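Local atomic coordinates of superoxide dismutase [Fe] (PDB entry 1WB7), a protein that catalyses the disproportionation of superoxide radicals to hydrogen peroxide and oxygen, using one iron ion per subunit of a homotetramer. Residues W88-P93 with I165-D170. The protein carries 1 engineered substitution. Residues are numbered along the deposited sequence; the frame is centred on the assembly and turned at random.
Sequences WENMAP and IILILD. With FE (Fe (III) ion), chain C.
Asn-90, two residues beyond Trp-88 and just past the end of helix 67-89, reaches across to Ile-166, Leu-167 and Ile-168 and illustrates how one primary amide can tie a loop to a neighbouring strand. Trp-88 itself stays apart from the strand; its ring meets His-33, Tyr-34 and His-38, on the iron side of the helix end. At Asn-90 the CG stands anti to the backbone N (chi1 -159°), which carries the amide over to the backbone between Ile-166 and Ile-168, where the strand turns its corner. There OD1 accepts the N-H of Ile-168 at 2.9 Å from its N, a nearly straight bond (166° at the hydrogen) whose donor sits well above the carbonyl plane. The other arm of the amide is held less firmly, ND2 giving a weak, bent bond to Ile-166 O at 3.1 Å. Carbon contacts fill in round the amide: CD2 of Leu-167 lies 3.3 Å from OD1, and CG2 of Ile-168 packs 3.7 Å from Asn-90 CB. A leucine here would probably leave the buried N-H of Ile-168 without its acceptor and bring a branched methyl end against polar backbone. Met-91, next along, turns to Trp-191, while on the strand a classic beta bulge sets Ile-166 and Leu-167 together opposite Leu-138. Two residues past Ile-168, Asp-170 OD2 binds the iron at 1.9 Å. The amide thus joins the alpha-hairpin and C-terminal domains of the iron/manganese superoxide dismutase fold at a remove from the metal, whose ligands come from both: His-33 and His-84, Asp-170 and His-174.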
loop_
_atom_site.group_PDB
_atom_site.type_symbol
_atom_site.label_atom_id
_atom_site.label_comp_id
_atom_site.label_asym_id
_atom_site.label_seq_id
_atom_site.Cartn_x
_atom_site.Cartn_y
_atom_site.Cartn_z
ATOM N N TRP A 88 -13.730 20.302 -2.458
ATOM C CA TRP A 88 -14.162 21.697 -2.600
ATOM C C TRP A 88 -15.676 21.830 -2.480
ATOM O O TRP A 88 -16.173 22.719 -1.791
ATOM C CB TRP A 88 -13.741 22.270 -3.958
ATOM C CG TRP A 88 -12.295 22.149 -4.262
ATOM C CD1 TRP A 88 -11.744 21.698 -5.427
ATOM C CD2 TRP A 88 -11.201 22.450 -3.388
ATOM N NE1 TRP A 88 -10.375 21.694 -5.331
ATOM C CE2 TRP A 88 -10.015 22.150 -4.090
ATOM C CE3 TRP A 88 -11.108 22.940 -2.078
ATOM C CZ2 TRP A 88 -8.743 22.323 -3.525
ATOM C CZ3 TRP A 88 -9.840 23.112 -1.515
ATOM C CH2 TRP A 88 -8.679 22.804 -2.240
ATOM N N GLU A 89 -16.402 20.947 -3.165
ATOM C CA GLU A 89 -17.859 20.972 -3.153
ATOM C C GLU A 89 -18.440 20.481 -1.831
ATOM O O GLU A 89 -19.608 20.720 -1.535
ATOM C CB GLU A 89 -18.416 20.108 -4.287
ATOM C CG GLU A 89 -18.117 20.594 -5.695
ATOM C CD GLU A 89 -18.754 21.941 -6.015
ATOM O OE1 GLU A 89 -19.846 22.240 -5.474
ATOM O OE2 GLU A 89 -18.168 22.695 -6.826
ATOM N N ASN A 90 -17.627 19.795 -1.037
ATOM C CA ASN A 90 -18.106 19.274 0.239
ATOM C C ASN A 90 -17.983 20.312 1.345
ATOM O O ASN A 90 -18.338 20.052 2.496
ATOM C CB ASN A 90 -17.326 18.014 0.627
ATOM C CG ASN A 90 -18.076 17.153 1.619
ATOM O OD1 ASN A 90 -17.501 16.644 2.583
ATOM N ND2 ASN A 90 -19.374 16.975 1.380
ATOM N N MET A 91 -17.466 21.488 0.997
ATOM C CA MET A 91 -17.318 22.559 1.969
ATOM C C MET A 91 -18.022 23.829 1.493
ATOM O O MET A 91 -18.356 23.963 0.317
ATOM C CB MET A 91 -15.836 22.855 2.225
ATOM C CG MET A 91 -15.069 21.693 2.827
ATOM S SD MET A 91 -13.379 22.136 3.236
ATOM C CE MET A 91 -12.677 22.325 1.571
ATOM N N ALA A 92 -18.239 24.759 2.417
ATOM C CA ALA A 92 -18.906 26.012 2.097
ATOM C C ALA A 92 -18.605 27.022 3.197
ATOM O O ALA A 92 -18.386 26.645 4.346
ATOM C CB ALA A 92 -20.421 25.787 1.984
ATOM N N PRO A 93 -18.589 28.321 2.862
ATOM C CA PRO A 93 -18.305 29.324 3.895
ATOM C C PRO A 93 -19.239 29.157 5.091
ATOM O O PRO A 93 -20.385 28.733 4.930
ATOM C CB PRO A 93 -18.514 30.649 3.161
ATOM C CG PRO A 93 -19.496 30.295 2.073
ATOM C CD PRO A 93 -18.981 28.960 1.595
ATOM N N ILE A 165 -19.177 8.928 -2.304
ATOM C CA ILE A 165 -18.603 9.605 -1.150
ATOM C C ILE A 165 -19.564 10.734 -0.800
ATOM O O ILE A 165 -19.925 11.550 -1.659
ATOM C CB ILE A 165 -17.209 10.185 -1.503
ATOM C CG1 ILE A 165 -16.211 9.031 -1.666
ATOM C CG2 ILE A 165 -16.758 11.189 -0.443
ATOM C CD1 ILE A 165 -14.921 9.420 -2.356
ATOM N N ILE A 166 -19.992 10.774 0.458
ATOM C CA ILE A 166 -20.932 11.793 0.910
ATOM C C ILE A 166 -20.211 12.880 1.678
ATOM O O ILE A 166 -20.510 14.067 1.538
ATOM C CB ILE A 166 -22.004 11.166 1.814
ATOM C CG1 ILE A 166 -22.715 10.053 1.049
ATOM C CG2 ILE A 166 -22.989 12.229 2.282
ATOM C CD1 ILE A 166 -23.367 10.525 -0.239
ATOM N N LEU A 167 -19.252 12.456 2.487
ATOM C CA LEU A 167 -18.449 13.355 3.301
ATOM C C LEU A 167 -16.990 13.066 2.963
ATOM O O LEU A 167 -16.593 11.910 2.875
ATOM C CB LEU A 167 -18.682 13.058 4.785
ATOM C CG LEU A 167 -19.137 14.134 5.764
ATOM C CD1 LEU A 167 -18.814 13.652 7.178
ATOM C CD2 LEU A 167 -18.447 15.459 5.487
ATOM N N ILE A 168 -16.188 14.104 2.765
ATOM C CA ILE A 168 -14.787 13.880 2.463
ATOM C C ILE A 168 -13.893 14.913 3.129
ATOM O O ILE A 168 -14.124 16.120 3.026
ATOM C CB ILE A 168 -14.527 13.855 0.932
ATOM C CG1 ILE A 168 -13.032 13.633 0.673
ATOM C CG2 ILE A 168 -15.018 15.141 0.280
ATOM C CD1 ILE A 168 -12.714 13.156 -0.740
ATOM N N LEU A 169 -12.876 14.420 3.833
ATOM C CA LEU A 169 -11.926 15.282 4.530
ATOM C C LEU A 169 -10.503 15.017 4.044
ATOM O O LEU A 169 -10.018 13.888 4.125
ATOM C CB LEU A 169 -12.003 15.029 6.038
ATOM C CG LEU A 169 -10.909 15.648 6.913
ATOM C CD1 LEU A 169 -10.974 17.169 6.837
ATOM C CD2 LEU A 169 -11.095 15.178 8.355
ATOM N N ASP A 170 -9.838 16.052 3.540
ATOM C CA ASP A 170 -8.465 15.918 3.057
ATOM C C ASP A 170 -7.495 15.902 4.241
ATOM O O ASP A 170 -7.486 16.822 5.065
ATOM C CB ASP A 170 -8.107 17.086 2.134
ATOM C CG ASP A 170 -6.748 16.911 1.469
ATOM O OD1 ASP A 170 -6.022 15.953 1.813
ATOM O OD2 ASP A 170 -6.402 17.735 0.598
HETATM FE FE FE C . -5.208 18.088 -0.891
HETATM O O HOH W 1 -4.562 15.800 -0.807
#